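Local structure of type IV pilus assembly protein PilF (Thermus thermophilus HB8, 5OIU) at residues R82-E87 / D91-L96; D178-E183 / Q189-P194. The protein binds ATP and, as a hexameric AAA+ motor ATPase, powers the assembly of type IV pili. One frame throughout, in Å; residues are numbered along the deposited sequence.

Interaction 1 of 2, residues R82-E87 / D91-L96. With ATP (adenosine-5'-triphosphate), chain Q.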
ATOM      1  N   ARG C  82      16.632  30.914   4.948  1.00 44.74           N
ATOM      2  CA  ARG C  82      16.617  32.328   4.637  1.00 46.72           C
ATOM      3  C   ARG C  82      17.084  33.105   5.855  1.00 50.15           C
ATOM      4  O   ARG C  82      16.792  32.732   6.994  1.00 52.11           O
ATOM      5  CB  ARG C  82      15.235  32.795   4.210  1.00 45.78           C
ATOM      6  CG  ARG C  82      15.303  33.932   3.251  1.00 51.98           C
ATOM      7  CD  ARG C  82      13.964  34.538   3.052  1.00 50.57           C
ATOM      8  NE  ARG C  82      13.229  33.876   1.990  1.00 56.84           N
ATOM      9  CZ  ARG C  82      12.448  34.525   1.131  1.00 58.93           C
ATOM     10  NH1 ARG C  82      12.340  35.846   1.208  1.00 48.61           N
ATOM     11  NH2 ARG C  82      11.792  33.860   0.188  1.00 61.01           N
ATOM     12  N   VAL C  83      17.835  34.171   5.601  1.00 50.29           N
ATOM     13  CA  VAL C  83      18.364  35.053   6.630  1.00 50.26           C
ATOM     14  C   VAL C  83      17.739  36.421   6.414  1.00 49.95           C
ATOM     15  O   VAL C  83      17.980  37.060   5.383  1.00 51.01           O
ATOM     16  CB  VAL C  83      19.898  35.149   6.566  1.00 52.17           C
ATOM     17  CG1 VAL C  83      20.397  36.145   7.578  1.00 53.06           C
ATOM     18  CG2 VAL C  83      20.554  33.778   6.780  1.00 48.39           C
ATOM     19  N   ARG C  84      16.947  36.876   7.374  1.00 55.14           N
ATOM     20  CA  ARG C  84      16.347  38.208   7.275  1.00 56.01           C
ATOM     21  C   ARG C  84      17.208  39.171   8.084  1.00 56.16           C
ATOM     22  O   ARG C  84      17.002  39.374   9.282  1.00 58.29           O
ATOM     23  CB  ARG C  84      14.902  38.171   7.727  1.00 55.34           C
ATOM     24  CG  ARG C  84      14.226  36.949   7.178  1.00 58.83           C
ATOM     25  CD  ARG C  84      12.756  36.889   7.485  1.00 56.13           C
ATOM     26  NE  ARG C  84      12.031  36.176   6.430  1.00 53.54           N
ATOM     27  CZ  ARG C  84      12.025  34.853   6.300  1.00 49.09           C
ATOM     28  NH1 ARG C  84      12.722  34.109   7.151  1.00 39.04           N
ATOM     29  NH2 ARG C  84      11.329  34.278   5.323  1.00 50.21           N
ATOM     30  N   TYR C  85      18.186  39.764   7.399  1.00 53.56           N
ATOM     31  CA  TYR C  85      19.197  40.628   7.999  1.00 50.80           C
ATOM     32  C   TYR C  85      18.669  42.052   8.154  1.00 49.43           C
ATOM     33  O   TYR C  85      18.354  42.725   7.163  1.00 45.60           O
ATOM     34  CB  TYR C  85      20.448  40.611   7.127  1.00 50.73           C
ATOM     35  CG  TYR C  85      21.669  41.221   7.750  1.00 53.62           C
ATOM     36  CD1 TYR C  85      22.466  40.488   8.606  1.00 53.74           C
ATOM     37  CD2 TYR C  85      22.032  42.528   7.469  1.00 47.48           C
ATOM     38  CE1 TYR C  85      23.586  41.036   9.167  1.00 55.79           C
ATOM     39  CE2 TYR C  85      23.144  43.082   8.025  1.00 53.10           C
ATOM     40  CZ  TYR C  85      23.920  42.330   8.879  1.00 53.15           C
ATOM     41  OH  TYR C  85      25.047  42.883   9.440  1.00 62.15           O
ATOM     42  N   ARG C  86      18.590  42.516   9.396  1.00 48.13           N
ATOM     43  CA  ARG C  86      18.099  43.853   9.713  1.00 51.29           C
ATOM     44  C   ARG C  86      19.069  44.470  10.716  1.00 50.58           C
ATOM     45  O   ARG C  86      19.044  44.115  11.902  1.00 44.54           O
ATOM     46  CB  ARG C  86      16.672  43.786  10.254  1.00 49.85           C
ATOM     47  CG  ARG C  86      15.587  43.667   9.167  1.00 53.23           C
ATOM     48  CD  ARG C  86      15.107  42.239   8.988  1.00 58.98           C
ATOM     49  NE  ARG C  86      14.348  42.014   7.750  1.00 64.27           N
ATOM     50  CZ  ARG C  86      14.888  41.653   6.586  1.00 62.94           C
ATOM     51  NH1 ARG C  86      16.194  41.493   6.474  1.00 59.44           N
ATOM     52  NH2 ARG C  86      14.125  41.456   5.522  1.00 63.25           N
ATOM     53  N   GLU C  87      19.954  45.348  10.218  1.00 48.00           N
ATOM     54  CA  GLU C  87      20.865  46.147  11.047  1.00 47.13           C
ATOM     55  C   GLU C  87      20.820  47.580  10.524  1.00 42.14           C
ATOM     56  O   GLU C  87      21.410  47.875   9.482  1.00 39.38           O
ATOM     57  CB  GLU C  87      22.297  45.615  11.024  1.00 52.94           C
ATOM     58  CG  GLU C  87      22.470  44.166  11.460  1.00 57.24           C
ATOM     59  CD  GLU C  87      22.280  43.959  12.960  1.00 63.41           C
ATOM     60  OE1 GLU C  87      23.146  44.398  13.752  1.00 68.08           O
ATOM     61  OE2 GLU C  87      21.265  43.340  13.346  1.00 67.69           O
ATOM     62  N   ASP C  91      19.189  46.474   5.196  1.00 47.26           N
ATOM     63  CA  ASP C  91      18.013  45.617   5.223  1.00 45.45           C
ATOM     64  C   ASP C  91      18.019  44.705   4.004  1.00 45.52           C
ATOM     65  O   ASP C  91      17.760  45.157   2.884  1.00 43.33           O
ATOM     66  CB  ASP C  91      16.747  46.459   5.249  1.00 50.79           C
ATOM     67  CG  ASP C  91      15.650  45.809   6.042  1.00 64.08           C
ATOM     68  OD1 ASP C  91      15.676  45.942   7.288  1.00 64.55           O
ATOM     69  OD2 ASP C  91      14.784  45.149   5.420  1.00 68.91           O
ATOM     70  N   VAL C  92      18.273  43.417   4.209  1.00 45.76           N
ATOM     71  CA  VAL C  92      18.358  42.517   3.067  1.00 45.46           C
ATOM     72  C   VAL C  92      18.028  41.102   3.511  1.00 44.77           C
ATOM     73  O   VAL C  92      18.397  40.679   4.608  1.00 46.91           O
ATOM     74  CB  VAL C  92      19.755  42.602   2.409  1.00 46.98           C
ATOM     75  CG1 VAL C  92      20.856  42.518   3.472  1.00 47.61           C
ATOM     76  CG2 VAL C  92      19.928  41.522   1.361  1.00 46.18           C
ATOM     77  N   ASP C  93      17.327  40.374   2.639  1.00 46.13           N
ATOM     78  CA  ASP C  93      17.068  38.947   2.796  1.00 44.06           C
ATOM     79  C   ASP C  93      18.104  38.137   2.031  1.00 44.99           C
ATOM     80  O   ASP C  93      18.307  38.346   0.828  1.00 45.89           O
ATOM     81  CB  ASP C  93      15.681  38.584   2.277  1.00 48.40           C
ATOM     82  CG  ASP C  93      14.657  38.500   3.378  1.00 62.94           C
ATOM     83  OD1 ASP C  93      14.957  38.951   4.523  1.00 60.21           O
ATOM     84  OD2 ASP C  93      13.549  37.983   3.084  1.00 66.21           O
ATOM     85  N   LEU C  94      18.726  37.193   2.719  1.00 41.02           N
ATOM     86  CA  LEU C  94      19.772  36.358   2.154  1.00 44.58           C
ATOM     87  C   LEU C  94      19.303  34.914   2.062  1.00 41.40           C
ATOM     88  O   LEU C  94      18.823  34.350   3.048  1.00 43.17           O
ATOM     89  CB  LEU C  94      21.038  36.444   3.007  1.00 45.17           C
ATOM     90  CG  LEU C  94      21.546  37.863   3.228  1.00 39.49           C
ATOM     91  CD1 LEU C  94      21.610  38.213   4.697  1.00 41.05           C
ATOM     92  CD2 LEU C  94      22.911  37.971   2.590  1.00 43.99           C
ATOM     93  N   ARG C  95      19.429  34.331   0.873  1.00 42.60           N
ATOM     94  CA  ARG C  95      19.349  32.882   0.687  1.00 44.06           C
ATOM     95  C   ARG C  95      20.656  32.264   1.181  1.00 41.02           C
ATOM     96  O   ARG C  95      21.719  32.509   0.608  1.00 40.55           O
ATOM     97  CB  ARG C  95      19.108  32.574  -0.791  1.00 44.80           C
ATOM     98  CG  ARG C  95      18.569  31.186  -1.128  1.00 47.67           C
ATOM     99  CD  ARG C  95      19.684  30.161  -1.394  1.00 49.68           C
ATOM    100  NE  ARG C  95      20.714  30.591  -2.359  1.00 52.25           N
ATOM    101  CZ  ARG C  95      20.524  30.699  -3.675  1.00 43.12           C
ATOM    102  NH1 ARG C  95      19.337  30.428  -4.193  1.00 36.98           N
ATOM    103  NH2 ARG C  95      21.520  31.094  -4.467  1.00 46.06           N
ATOM    104  N   LEU C  96      20.600  31.482   2.249  1.00 39.65           N
ATOM    105  CA  LEU C  96      21.796  30.869   2.802  1.00 39.75           C
ATOM    106  C   LEU C  96      21.883  29.396   2.404  1.00 44.38           C
ATOM    107  O   LEU C  96      20.871  28.690   2.375  1.00 43.97           O
ATOM    108  CB  LEU C  96      21.814  31.005   4.326  1.00 46.54           C
ATOM    109  CG  LEU C  96      22.899  30.172   5.026  1.00 44.73           C
ATOM    110  CD1 LEU C  96      24.288  30.528   4.536  1.00 42.43           C
ATOM    111  CD2 LEU C  96      22.822  30.315   6.525  1.00 44.38           C
TER
HETATM  112  PG  ATP Q 501       9.951  30.499   1.010  1.00 47.22           P
HETATM  113  O1G ATP Q 501      10.193  29.128   0.385  1.00 43.15           O
HETATM  114  O2G ATP Q 501       8.734  30.559   1.908  1.00 51.41           O
HETATM  115  O3G ATP Q 501      11.162  31.124   1.653  1.00 50.20           O
HETATM  116  PB  ATP Q 501       8.362  31.732  -1.046  1.00 43.61           P
HETATM  117  O1B ATP Q 501       8.107  30.482  -1.849  1.00 38.43           O
HETATM  118  O2B ATP Q 501       7.310  32.290  -0.116  1.00 44.63           O
HETATM  119  O3B ATP Q 501       9.720  31.546  -0.205  1.00 37.20           O
HETATM  120  PA  ATP Q 501       8.622  34.470  -1.647  1.00 44.46           P
HETATM  121  O1A ATP Q 501       7.273  35.125  -1.773  1.00 44.10           O
HETATM  122  O2A ATP Q 501       9.365  34.596  -0.338  1.00 52.17           O
HETATM  123  O3A ATP Q 501       8.677  32.920  -2.078  1.00 36.64           O
HETATM  124  O5' ATP Q 501       9.475  35.159  -2.817  1.00 51.67           O
HETATM  125  C5' ATP Q 501      10.853  34.861  -3.032  1.00 45.67           C
HETATM  126  C4' ATP Q 501      11.422  36.010  -3.855  1.00 47.91           C
HETATM  127  O4' ATP Q 501      10.824  36.051  -5.155  1.00 38.08           O
HETATM  128  C3' ATP Q 501      11.119  37.330  -3.173  1.00 48.62           C
HETATM  129  O3' ATP Q 501      12.337  38.090  -3.298  1.00 58.32           O
HETATM  130  C2' ATP Q 501       9.939  37.878  -3.970  1.00 45.41           C
HETATM  131  O2' ATP Q 501       9.810  39.312  -3.936  1.00 47.55           O
HETATM  132  C1' ATP Q 501      10.170  37.299  -5.368  1.00 40.76           C
HETATM  133  N9  ATP Q 501       8.920  37.037  -6.107  1.00 43.85           N
HETATM  134  C8  ATP Q 501       7.873  36.333  -5.622  1.00 41.81           C
HETATM  135  N7  ATP Q 501       6.876  36.253  -6.542  1.00 36.81           N
HETATM  136  C5  ATP Q 501       7.272  36.919  -7.638  1.00 35.97           C
HETATM  137  C6  ATP Q 501       6.687  37.215  -8.965  1.00 37.59           C
HETATM  138  N6  ATP Q 501       5.445  36.781  -9.303  1.00 35.66           N
HETATM  139  N1  ATP Q 501       7.431  37.934  -9.831  1.00 38.36           N
HETATM  140  C2  ATP Q 501       8.666  38.364  -9.499  1.00 43.36           C
HETATM  141  N3  ATP Q 501       9.262  38.131  -8.312  1.00 43.40           N
HETATM  142  C4  ATP Q 501       8.627  37.426  -7.351  1.00 39.20           C
HETATM  143  O   HOH W   1      11.727  38.340   5.004  1.00 46.91           O
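V83 and L94 face each other as a hydrogen-bonded pair, CG1 of V83 lying 3.7 Å from CD1 of L94, while the same CD1 reaches 3.6 Å from CB of Y85. This apolar side, with V92 and L96, is the tightly packed one: helix 6-22 covers Y85, V92 and L94, and M67 of helix 57-67 sits on V83 and Y85. Paired backbone bonds on V83 with L94 and on Y85 with V92 hold the two strands of a β hairpin, 79-87 and 90-101, at one border of an antiparallel sheet. The other face is polar and looser, R86 being exposed, and there D93 gathers the arginines. R82 NH1 meets D93 OD2 at 3.1 Å on its anti side, the guanidinium standing almost perpendicular to the carboxylate, while R86 NH2 forms a salt bridge to D93 OD1, 2.8 Å away, with the planes only 26° apart. A bend at chi2 (100°) folds the R86 guanidinium back over the hairpin, between CB of R84 on one face and OD2 of D91 on the other. R84 NE reaches D93 OD2 through a water. Beyond the salt bridge, R82 NH2 extends to ATP, with weak bonds to O2A (2.6 Å) and O3G (3.2 Å).

Interaction 2 of 2, residues D178-E183 / Q189-P194; sequences DPVEYE and QTQVNP
Q191 OE1 accepts a hydrogen bond from V180 N at 2.8 Å, just after the cis peptide that precedes P179; CG anti to the Q191 nitrogen (chi1 -171°) and an extended chain carry the amide there. Q189 uses the other end of its amide: NE2 gives a hydrogen to Y182 O at 3.0 Å, the acceptor lying close to the amide plane, and also bonds E177. The rest is van der Waals packing. V180 points at strand 188-191, its CG1 against the Q189 amide at NE2 (3.6 Å) and its CG2 4.0 Å from Q191 CB, while V192 CG2 presses on D178 CB at 3.4 Å; the D178 carboxylate itself is salt-bridged to R221. A leucine in place of Q189 would probably leave Y182 O and E177 without their shared donor. Strand 188-191 borders the parallel core of the P-loop NTPase domain, and T190 OG1 is hydrogen-bonded to P100 O of a neighbouring subunit. Because both glutamine bonds to the loop end on main-chain atoms, they probably help to set its path without calling on polar side chains from it.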
ATOM      1  N   ASP C 178       5.679  31.795   9.955  1.00 35.66           N
ATOM      2  CA  ASP C 178       7.026  31.549  10.467  1.00 45.23           C
ATOM      3  C   ASP C 178       8.050  31.978   9.435  1.00 46.04           C
ATOM      4  O   ASP C 178       8.473  31.178   8.592  1.00 50.99           O
ATOM      5  CB  ASP C 178       7.240  30.081  10.823  1.00 47.09           C
ATOM      6  CG  ASP C 178       8.644  29.812  11.334  1.00 47.38           C
ATOM      7  OD1 ASP C 178       9.325  30.775  11.750  1.00 55.47           O
ATOM      8  OD2 ASP C 178       9.071  28.640  11.317  1.00 52.59           O
ATOM      9  N   PRO C 179       8.499  33.237   9.487  1.00 42.13           N
ATOM     10  CA  PRO C 179       8.015  34.236  10.435  1.00 43.69           C
ATOM     11  C   PRO C 179       6.916  35.078   9.790  1.00 41.45           C
ATOM     12  O   PRO C 179       6.524  34.787   8.666  1.00 44.99           O
ATOM     13  CB  PRO C 179       9.268  35.068  10.704  1.00 42.78           C
ATOM     14  CG  PRO C 179       9.973  35.082   9.344  1.00 41.03           C
ATOM     15  CD  PRO C 179       9.561  33.790   8.621  1.00 44.23           C
ATOM     16  N   VAL C 180       6.423  36.104  10.474  1.00 42.62           N
ATOM     17  CA  VAL C 180       5.623  37.115   9.790  1.00 44.26           C
ATOM     18  C   VAL C 180       6.562  37.990   8.966  1.00 50.66           C
ATOM     19  O   VAL C 180       7.487  38.606   9.510  1.00 47.37           O
ATOM     20  CB  VAL C 180       4.822  37.956  10.792  1.00 41.60           C
ATOM     21  CG1 VAL C 180       4.290  39.198  10.121  1.00 41.47           C
ATOM     22  CG2 VAL C 180       3.674  37.151  11.355  1.00 44.67           C
ATOM     23  N   GLU C 181       6.282  38.107   7.682  1.00 51.01           N
ATOM     24  CA  GLU C 181       7.126  38.894   6.756  1.00 48.71           C
ATOM     25  C   GLU C 181       6.470  40.242   6.467  1.00 53.70           C
ATOM     26  O   GLU C 181       6.864  41.234   7.028  1.00 60.54           O
ATOM     27  CB  GLU C 181       7.228  38.165   5.422  1.00 50.21           C
ATOM     28  CG  GLU C 181       8.129  36.954   5.421  1.00 53.19           C
ATOM     29  CD  GLU C 181       7.978  36.089   4.185  1.00 54.55           C
ATOM     30  OE1 GLU C 181       8.500  36.461   3.155  1.00 63.18           O
ATOM     31  OE2 GLU C 181       7.338  35.059   4.265  1.00 53.24           O
ATOM     32  N   TYR C 182       5.527  40.267   5.577  1.00 53.38           N
ATOM     33  CA  TYR C 182       4.854  41.498   5.232  1.00 53.68           C
ATOM     34  C   TYR C 182       3.822  41.864   6.295  1.00 56.70           C
ATOM     35  O   TYR C 182       3.357  41.019   7.067  1.00 52.07           O
ATOM     36  CB  TYR C 182       4.178  41.361   3.866  1.00 58.92           C
ATOM     37  CG  TYR C 182       5.073  40.788   2.777  1.00 59.06           C
ATOM     38  CD1 TYR C 182       5.277  39.413   2.658  1.00 62.61           C
ATOM     39  CD2 TYR C 182       5.699  41.626   1.850  1.00 69.93           C
ATOM     40  CE1 TYR C 182       6.098  38.887   1.653  1.00 68.14           C
ATOM     41  CE2 TYR C 182       6.522  41.111   0.836  1.00 66.28           C
ATOM     42  CZ  TYR C 182       6.720  39.746   0.743  1.00 75.72           C
ATOM     43  OH  TYR C 182       7.537  39.239  -0.261  1.00 79.35           O
ATOM     44  N   GLU C 183       3.482  43.158   6.329  1.00 61.76           N
ATOM     45  CA  GLU C 183       2.379  43.710   7.116  1.00 53.70           C
ATOM     46  C   GLU C 183       1.313  44.203   6.147  1.00 57.40           C
ATOM     47  O   GLU C 183       1.558  45.136   5.375  1.00 62.79           O
ATOM     48  CB  GLU C 183       2.850  44.861   7.998  1.00 55.22           C
ATOM     49  CG  GLU C 183       4.116  44.579   8.758  1.00 66.70           C
ATOM     50  CD  GLU C 183       3.831  44.088  10.162  1.00 67.81           C
ATOM     51  OE1 GLU C 183       4.270  44.766  11.124  1.00 68.48           O
ATOM     52  OE2 GLU C 183       3.154  43.040  10.296  1.00 60.75           O
ATOM     53  N   GLN C 189      -2.170  39.132  12.389  1.00 31.64           N
ATOM     54  CA  GLN C 189      -1.064  38.229  12.134  1.00 32.81           C
ATOM     55  C   GLN C 189      -0.430  37.770  13.436  1.00 34.32           C
ATOM     56  O   GLN C 189      -0.277  38.551  14.386  1.00 35.86           O
ATOM     57  CB  GLN C 189      -0.032  38.885  11.227  1.00 31.35           C
ATOM     58  CG  GLN C 189      -0.600  39.291   9.883  1.00 35.13           C
ATOM     59  CD  GLN C 189       0.424  40.000   9.011  1.00 37.64           C
ATOM     60  OE1 GLN C 189       0.520  41.225   9.030  1.00 36.80           O
ATOM     61  NE2 GLN C 189       1.184  39.230   8.235  1.00 38.08           N
ATOM     62  N   THR C 190      -0.064  36.493  13.453  1.00 31.92           N
ATOM     63  CA  THR C 190       0.473  35.797  14.615  1.00 34.15           C
ATOM     64  C   THR C 190       1.693  35.009  14.163  1.00 38.70           C
ATOM     65  O   THR C 190       1.631  34.291  13.157  1.00 35.88           O
ATOM     66  CB  THR C 190      -0.587  34.861  15.215  1.00 33.78           C
ATOM     67  OG1 THR C 190      -1.644  35.649  15.773  1.00 34.00           O
ATOM     68  CG2 THR C 190       0.001  33.951  16.301  1.00 35.19           C
ATOM     69  N   GLN C 191       2.802  35.160  14.885  1.00 37.48           N
ATOM     70  CA  GLN C 191       4.064  34.524  14.530  1.00 39.78           C
ATOM     71  C   GLN C 191       4.339  33.347  15.449  1.00 44.76           C
ATOM     72  O   GLN C 191       4.107  33.433  16.662  1.00 45.21           O
ATOM     73  CB  GLN C 191       5.219  35.504  14.639  1.00 37.61           C
ATOM     74  CG  GLN C 191       6.482  34.959  14.092  1.00 37.77           C
ATOM     75  CD  GLN C 191       7.525  36.036  13.921  1.00 42.49           C
ATOM     76  OE1 GLN C 191       7.545  36.761  12.911  1.00 39.76           O
ATOM     77  NE2 GLN C 191       8.393  36.164  14.921  1.00 32.48           N
ATOM     78  N   VAL C 192       4.840  32.243  14.877  1.00 38.06           N
ATOM     79  CA  VAL C 192       5.139  31.091  15.719  1.00 43.94           C
ATOM     80  C   VAL C 192       6.299  31.446  16.636  1.00 43.04           C
ATOM     81  O   VAL C 192       7.198  32.211  16.266  1.00 46.35           O
ATOM     82  CB  VAL C 192       5.420  29.827  14.886  1.00 42.92           C
ATOM     83  CG1 VAL C 192       4.280  29.573  13.888  1.00 40.26           C
ATOM     84  CG2 VAL C 192       6.730  29.938  14.184  1.00 44.94           C
ATOM     85  N   ASN C 193       6.253  30.928  17.859  1.00 45.35           N
ATOM     86  CA  ASN C 193       7.197  31.294  18.912  1.00 48.57           C
ATOM     87  C   ASN C 193       7.585  30.018  19.648  1.00 55.53           C
ATOM     88  O   ASN C 193       6.956  29.644  20.645  1.00 49.06           O
ATOM     89  CB  ASN C 193       6.581  32.322  19.862  1.00 46.48           C
ATOM     90  CG  ASN C 193       7.555  32.832  20.887  1.00 54.29           C
ATOM     91  OD1 ASN C 193       8.711  32.424  20.915  1.00 61.50           O
ATOM     92  ND2 ASN C 193       7.093  33.743  21.742  1.00 55.60           N
ATOM     93  N   PRO C 194       8.623  29.316  19.178  1.00 59.47           N
ATOM     94  CA  PRO C 194       8.899  27.974  19.719  1.00 58.25           C
ATOM     95  C   PRO C 194       9.278  27.969  21.194  1.00 57.53           C
ATOM     96  O   PRO C 194       8.958  27.000  21.897  1.00 56.23           O
ATOM     97  CB  PRO C 194      10.046  27.473  18.829  1.00 53.64           C
ATOM     98  CG  PRO C 194       9.935  28.292  17.567  1.00 59.68           C
ATOM     99  CD  PRO C 194       9.516  29.646  18.054  1.00 51.51           C
TER

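Overall arrangement
Interactions 1 and 2 follow one another along the chain, their centres about 16 Å apart, and they meet where R84 of strand 79-87 lies against the 178-183 loop: R84 NH1 is 3.5 Å from P179 CD, and R84 NH2 is 4.0 Å from E181 CD. R84 thus brings the antiparallel sheet against the loop that leads to edge strand 188-191 of the mixed sheet. Both approach the same nucleotide. The R82 side chain of interaction 1 lies about 5 Å from the magnesium ion, whereas in interaction 2 the side chain of Y182 comes within about 4 Å of ATP and about 7 Å of the metal. K155 and S156 also bind this ATP.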